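Local coordinates for adhesion and penetration protein autotransporter (Haemophilus influenzae, PDB 3SYJ), which promotes bacterial adherence to and invasion of host cells, mediates aggregation through self-association of its passenger domain, and is probably a serine protease, at residues T714-G719 / T736-A741; K722-V727 / T742-I747; A755-A760 / K777-S782. One frame throughout, in Å; residues are numbered along the deposited sequence.

Contact 1: T714-G719 / T736-A741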
loop_
_atom_site.group_PDB
_atom_site.type_symbol
_atom_site.label_atom_id
_atom_site.label_comp_id
_atom_site.label_asym_id
_atom_site.label_seq_id
_atom_site.Cartn_x
_atom_site.Cartn_y
_atom_site.Cartn_z
ATOM N N THR A 714 -19.454 18.596 5.534
ATOM C CA THR A 714 -20.224 17.433 5.123
ATOM C C THR A 714 -20.024 17.182 3.638
ATOM O O THR A 714 -19.922 18.122 2.856
ATOM C CB THR A 714 -21.717 17.647 5.396
ATOM O OG1 THR A 714 -21.931 17.743 6.810
ATOM C CG2 THR A 714 -22.533 16.490 4.847
ATOM N N ALA A 715 -19.955 15.913 3.253
ATOM C CA ALA A 715 -19.925 15.552 1.839
ATOM C C ALA A 715 -20.854 14.378 1.548
ATOM O O ALA A 715 -21.008 13.468 2.364
ATOM C CB ALA A 715 -18.516 15.249 1.382
ATOM N N ASN A 716 -21.464 14.405 0.370
ATOM C CA ASN A 716 -22.476 13.430 0.008
ATOM C C ASN A 716 -22.289 12.959 -1.431
ATOM O O ASN A 716 -22.483 13.730 -2.368
ATOM C CB ASN A 716 -23.850 14.077 0.158
ATOM C CG ASN A 716 -24.874 13.139 0.755
ATOM O OD1 ASN A 716 -25.299 12.157 0.125
ATOM N ND2 ASN A 716 -25.288 13.441 1.983
ATOM N N VAL A 717 -21.890 11.706 -1.612
ATOM C CA VAL A 717 -21.823 11.133 -2.949
ATOM C C VAL A 717 -22.990 10.183 -3.120
ATOM O O VAL A 717 -23.099 9.194 -2.398
ATOM C CB VAL A 717 -20.505 10.385 -3.208
ATOM C CG1 VAL A 717 -20.553 9.704 -4.569
ATOM C CG2 VAL A 717 -19.330 11.339 -3.142
ATOM N N LYS A 718 -23.868 10.482 -4.070
ATOM C CA LYS A 718 -25.114 9.733 -4.191
ATOM C C LYS A 718 -25.531 9.528 -5.637
ATOM O O LYS A 718 -25.126 10.279 -6.528
ATOM C CB LYS A 718 -26.228 10.480 -3.458
ATOM C CG LYS A 718 -26.611 11.778 -4.142
ATOM C CD LYS A 718 -27.368 12.710 -3.230
ATOM C CE LYS A 718 -27.937 13.872 -4.031
ATOM N NZ LYS A 718 -28.533 14.915 -3.153
ATOM N N GLY A 719 -26.356 8.513 -5.861
ATOM C CA GLY A 719 -26.962 8.284 -7.160
ATOM C C GLY A 719 -25.969 8.051 -8.286
ATOM O O GLY A 719 -25.060 7.231 -8.167
ATOM N N THR A 736 -21.292 10.777 3.540
ATOM C CA THR A 736 -22.325 9.800 3.219
ATOM C C THR A 736 -22.222 9.298 1.779
ATOM O O THR A 736 -22.176 10.085 0.833
ATOM C CB THR A 736 -23.737 10.372 3.434
ATOM O OG1 THR A 736 -23.884 10.822 4.787
ATOM C CG2 THR A 736 -24.780 9.307 3.149
ATOM N N LEU A 737 -22.177 7.980 1.623
ATOM C CA LEU A 737 -22.254 7.353 0.311
ATOM C C LEU A 737 -23.600 6.660 0.266
ATOM O O LEU A 737 -23.864 5.772 1.076
ATOM C CB LEU A 737 -21.129 6.331 0.133
ATOM C CG LEU A 737 -20.967 5.697 -1.251
ATOM C CD1 LEU A 737 -20.458 6.714 -2.265
ATOM C CD2 LEU A 737 -20.023 4.512 -1.184
ATOM N N SER A 738 -24.462 7.070 -0.661
ATOM C CA SER A 738 -25.837 6.583 -0.652
ATOM C C SER A 738 -26.465 6.397 -2.027
ATOM O O SER A 738 -25.849 6.659 -3.059
ATOM C CB SER A 738 -26.723 7.522 0.173
ATOM O OG SER A 738 -26.954 8.736 -0.517
ATOM N N ASN A 739 -27.710 5.933 -2.019
ATOM C CA ASN A 739 -28.513 5.841 -3.230
ATOM C C ASN A 739 -27.798 5.166 -4.389
ATOM O O ASN A 739 -27.843 5.631 -5.528
ATOM C CB ASN A 739 -29.024 7.227 -3.617
ATOM C CG ASN A 739 -29.922 7.825 -2.546
ATOM O OD1 ASN A 739 -31.078 7.431 -2.409
ATOM N ND2 ASN A 739 -29.390 8.768 -1.774
ATOM N N ASN A 740 -27.140 4.056 -4.073
ATOM C CA ASN A 740 -26.533 3.187 -5.073
ATOM C C ASN A 740 -25.293 3.757 -5.764
ATOM O O ASN A 740 -24.868 3.251 -6.803
ATOM C CB ASN A 740 -27.566 2.749 -6.113
ATOM C CG ASN A 740 -27.189 1.445 -6.778
ATOM O OD1 ASN A 740 -26.996 1.384 -7.996
ATOM N ND2 ASN A 740 -27.052 0.392 -5.974
ATOM N N ALA A 741 -24.708 4.802 -5.186
ATOM C CA ALA A 741 -23.449 5.323 -5.703
ATOM C C ALA A 741 -22.328 4.344 -5.390
ATOM O O ALA A 741 -22.493 3.443 -4.570
ATOM C CB ALA A 741 -23.145 6.690 -5.113
HETATM O O HOH W 1 -22.751 13.477 4.906
HETATM O O HOH W 2 -25.300 4.850 -9.550
#
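Val-717 and Leu-737 lie side by side on the inward face of two parallel strands, and Val-717 CG1 meets Leu-737 CD1 at 3.8 Å. Val-717 places CG1 anti to its own nitrogen (chi1 175°), which also brings this methyl within 4.0 Å of Ala-741 CB. Phe-735, Ile-703 and Phe-662 close around the valine, making this the tightly packed part. The backbones pair Asn-716 with Thr-736 and Val-717 with Leu-737: Thr-736 N donates to Ala-715 O, Val-717 N to Thr-736 O (2.9 Å) and Ser-738 N to Val-717 O. The short strand axes are 15° apart. Such in-register parallel pairing joins successive coils of a right-handed beta-helix, the fold of the solenoid part of this passenger domain. The outward face is looser. Asn-716 and Thr-736 run alongside each other, but the amide ND2 comes no nearer than 3.7 Å to Thr-736 CB. A water bridges Ala-715 O and Thr-736 OG1, while the extended chain of Lys-718 leads away from the neighbouring strand after its CB has touched Ser-738 OG. At the type I' turn from Ser-738 to Ala-741, Gly-719 N makes weak bonds to Ser-738 O and Asn-739 O, and a second water links Gly-719 O with Asn-740 O.

Contact 2: K722-V727 / T742-I747; sequences KLNGNV and TQIGNI
Gln-743 is stretched out from its backbone, CG anti to the nitrogen (chi1 171°) and CD continuing the extended line, which carries the amide alongside Leu-723 to the coil that holds Gly-725. Leu-723 shares the anti first torsion and points the same way, laying CD2 at 3.9 Å from Gln-743 CD. At the end of this path Gln-743 NE2 donates to Gly-725 O at 3.0 Å; the acceptor lies 19° out of the glutamine amide plane, although the donor sits in the plane of the glycine carbonyl. The same nitrogen makes a weak bond to Asn-746 O and packs against Val-727 CG2, while Phe-735, Leu-737 and Leu-762 surround the side chain. A buried amide thus bridges two successive turns of backbone.

Polar pairing continues at the corner. Asn-726 OD1 accepts from Asn-746 N along an almost straight N-H direction (177°), the donor being somewhat tilted from the side-chain carbonyl plane. Asn-746 OD1 accepts in turn from Asn-765 N, repeating the step one coil further on. Val-727 N then donates to Asn-746 O at 2.9 Å, and the parallel pairing resumes with Val-727 beside Ile-747.

On the outward face the extended Lys-722 chain crosses Ile-744, and its CE presses on Ile-744 CG1 at 3.5 Å, closer than ordinary carbon contact. Asn-724 OD1 lies alongside Ile-744 CG1, while its ND2 is hydrogen-bonded to Asn-704 OD1 and Gln-702 OE1. Parallel pairs in register on either side of a corner, with an asparagine of one coil accepting from the backbone of the next, fit the right-handed parallel beta-helix that forms the solenoid of this passenger domain.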
loop_
_atom_site.group_PDB
_atom_site.type_symbol
_atom_site.label_atom_id
_atom_site.label_comp_id
_atom_site.label_asym_id
_atom_site.label_seq_id
_atom_site.Cartn_x
_atom_site.Cartn_y
_atom_site.Cartn_z
ATOM N N LYS A 722 -19.675 8.211 -9.098
ATOM C CA LYS A 722 -18.667 7.257 -8.682
ATOM C C LYS A 722 -17.431 8.016 -8.219
ATOM O O LYS A 722 -16.829 8.774 -8.984
ATOM C CB LYS A 722 -18.321 6.325 -9.840
ATOM C CG LYS A 722 -17.240 5.308 -9.538
ATOM C CD LYS A 722 -17.010 4.426 -10.750
ATOM C CE LYS A 722 -16.063 3.284 -10.452
ATOM N NZ LYS A 722 -15.996 2.347 -11.617
ATOM N N LEU A 723 -17.072 7.824 -6.955
ATOM C CA LEU A 723 -15.880 8.441 -6.393
ATOM C C LEU A 723 -14.666 7.573 -6.680
ATOM O O LEU A 723 -14.567 6.449 -6.191
ATOM C CB LEU A 723 -16.040 8.645 -4.887
ATOM C CG LEU A 723 -14.900 9.312 -4.113
ATOM C CD1 LEU A 723 -14.420 10.611 -4.764
ATOM C CD2 LEU A 723 -15.334 9.577 -2.683
ATOM N N ASN A 724 -13.750 8.088 -7.493
ATOM C CA ASN A 724 -12.510 7.387 -7.770
ATOM C C ASN A 724 -11.395 8.018 -6.953
ATOM O O ASN A 724 -10.541 8.729 -7.487
ATOM C CB ASN A 724 -12.194 7.433 -9.265
ATOM C CG ASN A 724 -13.247 6.717 -10.105
ATOM O OD1 ASN A 724 -13.600 5.566 -9.835
ATOM N ND2 ASN A 724 -13.751 7.395 -11.128
ATOM N N GLY A 725 -11.427 7.773 -5.646
ATOM C CA GLY A 725 -10.466 8.359 -4.728
ATOM C C GLY A 725 -10.815 8.056 -3.280
ATOM O O GLY A 725 -11.830 7.414 -3.000
ATOM N N ASN A 726 -9.966 8.516 -2.362
ATOM C CA ASN A 726 -10.164 8.286 -0.930
ATOM C C ASN A 726 -10.918 9.431 -0.260
ATOM O O ASN A 726 -10.967 10.544 -0.777
ATOM C CB ASN A 726 -8.821 8.098 -0.214
ATOM C CG ASN A 726 -7.916 7.096 -0.906
ATOM O OD1 ASN A 726 -8.341 6.004 -1.285
ATOM N ND2 ASN A 726 -6.649 7.463 -1.065
ATOM N N VAL A 727 -11.499 9.148 0.900
ATOM C CA VAL A 727 -12.091 10.183 1.730
ATOM C C VAL A 727 -11.386 10.187 3.083
ATOM O O VAL A 727 -11.122 9.129 3.659
ATOM C CB VAL A 727 -13.597 9.952 1.952
ATOM C CG1 VAL A 727 -14.179 11.045 2.836
ATOM C CG2 VAL A 727 -14.334 9.877 0.623
ATOM N N THR A 742 -21.184 4.533 -6.043
ATOM C CA THR A 742 -20.032 3.663 -5.859
ATOM C C THR A 742 -18.794 4.475 -5.494
ATOM O O THR A 742 -18.608 5.590 -5.989
ATOM C CB THR A 742 -19.743 2.863 -7.140
ATOM O OG1 THR A 742 -20.885 2.069 -7.461
ATOM C CG2 THR A 742 -18.539 1.951 -6.961
ATOM N N GLN A 743 -17.960 3.923 -4.617
ATOM C CA GLN A 743 -16.644 4.496 -4.351
ATOM C C GLN A 743 -15.534 3.473 -4.550
ATOM O O GLN A 743 -15.571 2.392 -3.974
ATOM C CB GLN A 743 -16.535 5.070 -2.936
ATOM C CG GLN A 743 -15.096 5.469 -2.591
ATOM C CD GLN A 743 -14.929 5.996 -1.178
ATOM O OE1 GLN A 743 -15.863 5.974 -0.375
ATOM N NE2 GLN A 743 -13.725 6.472 -0.866
ATOM N N ILE A 744 -14.551 3.817 -5.372
ATOM C CA ILE A 744 -13.342 3.018 -5.453
ATOM C C ILE A 744 -12.255 3.776 -4.716
ATOM O O ILE A 744 -11.610 4.663 -5.281
ATOM C CB ILE A 744 -12.888 2.762 -6.895
ATOM C CG1 ILE A 744 -14.078 2.383 -7.777
ATOM C CG2 ILE A 744 -11.832 1.670 -6.922
ATOM C CD1 ILE A 744 -14.699 1.067 -7.421
ATOM N N GLY A 745 -12.080 3.428 -3.444
ATOM C CA GLY A 745 -11.118 4.082 -2.579
ATOM C C GLY A 745 -11.413 3.811 -1.116
ATOM O O GLY A 745 -12.405 3.163 -0.788
ATOM N N ASN A 746 -10.556 4.312 -0.233
ATOM C CA ASN A 746 -10.704 4.064 1.197
ATOM C C ASN A 746 -11.333 5.224 1.958
ATOM O O ASN A 746 -11.359 6.357 1.478
ATOM C CB ASN A 746 -9.347 3.723 1.813
ATOM C CG ASN A 746 -8.651 2.596 1.086
ATOM O OD1 ASN A 746 -9.263 1.581 0.764
ATOM N ND2 ASN A 746 -7.363 2.771 0.814
ATOM N N ILE A 747 -11.836 4.928 3.152
ATOM C CA ILE A 747 -12.327 5.953 4.062
ATOM C C ILE A 747 -11.513 5.931 5.343
ATOM O O ILE A 747 -11.315 4.879 5.944
ATOM C CB ILE A 747 -13.800 5.735 4.420
ATOM C CG1 ILE A 747 -14.664 5.782 3.159
ATOM C CG2 ILE A 747 -14.252 6.773 5.433
ATOM C CD1 ILE A 747 -16.122 5.484 3.414
#

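Contact 3: A755-A760 / K777-S782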
loop_
_atom_site.group_PDB
_atom_site.type_symbol
_atom_site.label_atom_id
_atom_site.label_comp_id
_atom_site.label_asym_id
_atom_site.label_seq_id
_atom_site.Cartn_x
_atom_site.Cartn_y
_atom_site.Cartn_z
ATOM N N ALA A 755 -18.902 8.441 9.142
ATOM C CA ALA A 755 -19.107 8.010 7.764
ATOM C C ALA A 755 -20.256 7.019 7.685
ATOM O O ALA A 755 -20.485 6.255 8.617
ATOM C CB ALA A 755 -17.837 7.406 7.192
ATOM N N THR A 756 -20.981 7.037 6.571
ATOM C CA THR A 756 -22.123 6.154 6.393
ATOM C C THR A 756 -22.215 5.659 4.964
ATOM O O THR A 756 -22.102 6.439 4.022
ATOM C CB THR A 756 -23.436 6.871 6.720
ATOM O OG1 THR A 756 -23.435 7.269 8.095
ATOM C CG2 THR A 756 -24.624 5.958 6.456
ATOM N N VAL A 757 -22.420 4.361 4.799
ATOM C CA VAL A 757 -22.703 3.806 3.486
ATOM C C VAL A 757 -24.118 3.270 3.527
ATOM O O VAL A 757 -24.369 2.198 4.084
ATOM C CB VAL A 757 -21.720 2.674 3.110
ATOM C CG1 VAL A 757 -22.164 1.984 1.828
ATOM C CG2 VAL A 757 -20.307 3.219 2.965
ATOM N N ASP A 758 -25.047 4.031 2.960
ATOM C CA ASP A 758 -26.455 3.650 2.954
ATOM C C ASP A 758 -26.881 3.165 1.572
ATOM O O ASP A 758 -26.996 3.951 0.634
ATOM C CB ASP A 758 -27.331 4.823 3.411
ATOM C CG ASP A 758 -28.794 4.436 3.576
ATOM O OD1 ASP A 758 -29.237 3.477 2.911
ATOM O OD2 ASP A 758 -29.502 5.094 4.370
ATOM N N ASN A 759 -27.121 1.866 1.454
ATOM C CA ASN A 759 -27.504 1.276 0.180
ATOM C C ASN A 759 -26.581 1.753 -0.938
ATOM O O ASN A 759 -27.032 2.285 -1.948
ATOM C CB ASN A 759 -28.960 1.609 -0.151
ATOM C CG ASN A 759 -29.465 0.868 -1.383
ATOM O OD1 ASN A 759 -29.077 -0.271 -1.641
ATOM N ND2 ASN A 759 -30.339 1.516 -2.145
ATOM N N ALA A 760 -25.282 1.570 -0.744
ATOM C CA ALA A 760 -24.301 1.949 -1.747
ATOM C C ALA A 760 -23.128 0.979 -1.727
ATOM O O ALA A 760 -23.092 0.056 -0.912
ATOM C CB ALA A 760 -23.821 3.369 -1.510
ATOM N N LYS A 777 -25.471 0.807 6.402
ATOM C CA LYS A 777 -26.906 0.548 6.404
ATOM C C LYS A 777 -27.364 0.009 5.064
ATOM O O LYS A 777 -26.943 0.499 4.022
ATOM C CB LYS A 777 -27.687 1.828 6.712
ATOM C CG LYS A 777 -27.092 2.677 7.812
ATOM C CD LYS A 777 -27.938 3.915 8.074
ATOM C CE LYS A 777 -27.275 4.815 9.113
ATOM N NZ LYS A 777 -28.163 5.929 9.555
ATOM N N ASN A 778 -28.233 -0.995 5.100
ATOM C CA ASN A 778 -28.883 -1.486 3.894
ATOM C C ASN A 778 -27.894 -1.723 2.765
ATOM O O ASN A 778 -28.204 -1.479 1.600
ATOM C CB ASN A 778 -29.953 -0.497 3.437
ATOM C CG ASN A 778 -30.901 -0.116 4.553
ATOM O OD1 ASN A 778 -30.752 0.934 5.179
ATOM N ND2 ASN A 778 -31.871 -0.976 4.823
ATOM N N SER A 779 -26.706 -2.200 3.113
ATOM C CA SER A 779 -25.664 -2.414 2.123
ATOM C C SER A 779 -24.974 -3.745 2.335
ATOM O O SER A 779 -25.065 -4.346 3.403
ATOM C CB SER A 779 -24.614 -1.306 2.206
ATOM O OG SER A 779 -25.205 -0.021 2.134
ATOM N N HIS A 780 -24.281 -4.201 1.300
ATOM C CA HIS A 780 -23.354 -5.307 1.447
ATOM C C HIS A 780 -21.940 -4.777 1.257
ATOM O O HIS A 780 -21.687 -3.952 0.377
ATOM C CB HIS A 780 -23.635 -6.438 0.453
ATOM C CG HIS A 780 -22.552 -7.472 0.419
ATOM N ND1 HIS A 780 -22.477 -8.503 1.334
ATOM C CD2 HIS A 780 -21.476 -7.613 -0.393
ATOM C CE1 HIS A 780 -21.415 -9.245 1.074
ATOM N NE2 HIS A 780 -20.791 -8.727 0.029
ATOM N N PHE A 781 -21.028 -5.255 2.095
ATOM C CA PHE A 781 -19.651 -4.794 2.094
ATOM C C PHE A 781 -18.731 -5.998 2.261
ATOM O O PHE A 781 -19.023 -6.906 3.046
ATOM C CB PHE A 781 -19.452 -3.804 3.233
ATOM C CG PHE A 781 -18.063 -3.256 3.334
ATOM C CD1 PHE A 781 -17.562 -2.412 2.355
ATOM C CD2 PHE A 781 -17.268 -3.560 4.430
ATOM C CE1 PHE A 781 -16.289 -1.893 2.457
ATOM C CE2 PHE A 781 -15.991 -3.047 4.538
ATOM C CZ PHE A 781 -15.498 -2.211 3.553
ATOM N N SER A 782 -17.629 -6.006 1.516
ATOM C CA SER A 782 -16.746 -7.167 1.471
ATOM C C SER A 782 -15.278 -6.791 1.624
ATOM O O SER A 782 -14.401 -7.494 1.126
ATOM C CB SER A 782 -16.935 -7.923 0.157
ATOM O OG SER A 782 -16.508 -7.126 -0.936
HETATM O O HOH W 3 -25.675 7.781 9.443
HETATM O O HOH W 4 -28.577 6.770 6.300
HETATM O O HOH W 5 -20.819 -1.064 0.411
HETATM O O HOH W 6 -24.427 -2.486 -0.914
#
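The methyl of Thr-756 meets the long side chain of Lys-777, CG2 lying 3.9 Å from CE, where the two cross at a slant. The lysine runs on extended past Asp-758, yet NZ stays 5.4 Å from Asp-758 OD2 and no direct salt bridge forms. Water takes the place of one: a molecule donating to Asp-758 OD2 at 2.7 Å accepts a weak bond from NZ, and another joins NZ to Thr-756 OG1. Behind this hydrated face the main chains pair in parallel, Lys-777 N donating to Val-757 O and Asn-759 N to Lys-777 O, each at 2.9 Å. These bonds link two adjacent coils of the right-handed beta-helix at the point where each segment leaves its strand for the next corner; Asn-759 and Asn-778 both adopt positive phi there. Ser-779 is buried at that corner. With OG anti to the carbonyl carbon (chi1 -53°), its hydroxyl folds back to donate to Lys-777 O at 2.6 Å, from above the carbonyl plane, and accepts from Ala-760 N at 3.3 Å. Lys-777 O therefore takes two donors, Asn-759 N and Ser-779 OG, from opposite faces of its plane. Farther along, one water donates to both Ala-760 O and His-780 O, while the imidazole ND1 bonds Thr-799 and the Phe-781 ring meets that of Trp-800.

Overall arrangement
From the N terminus, strand 714-718 opens contact 1 and strand 721-723 follows with contact 2. The chain then makes a circuit; strand 734-738 closes contact 1 across 16 residues, and strand 742-744 closes contact 2 across 14. The two therefore cross along the sequence, as stacked coils require, and Leu-737 CD2 touches Gln-743 CB at 3.9 Å. Contact 3 comes in series, with 755-760 opening it and 777-782 closing it after 16 more residues. Ile-747 CG2 packs on Ala-755 CB, tying contact 2 to contact 3. Strands 734-738 and 754-758 are neighbours, with Leu-737 O and Asp-758 N 2.8 Å apart in a probable hydrogen bond, so contact 3 carries the stacking toward the C-terminal coils.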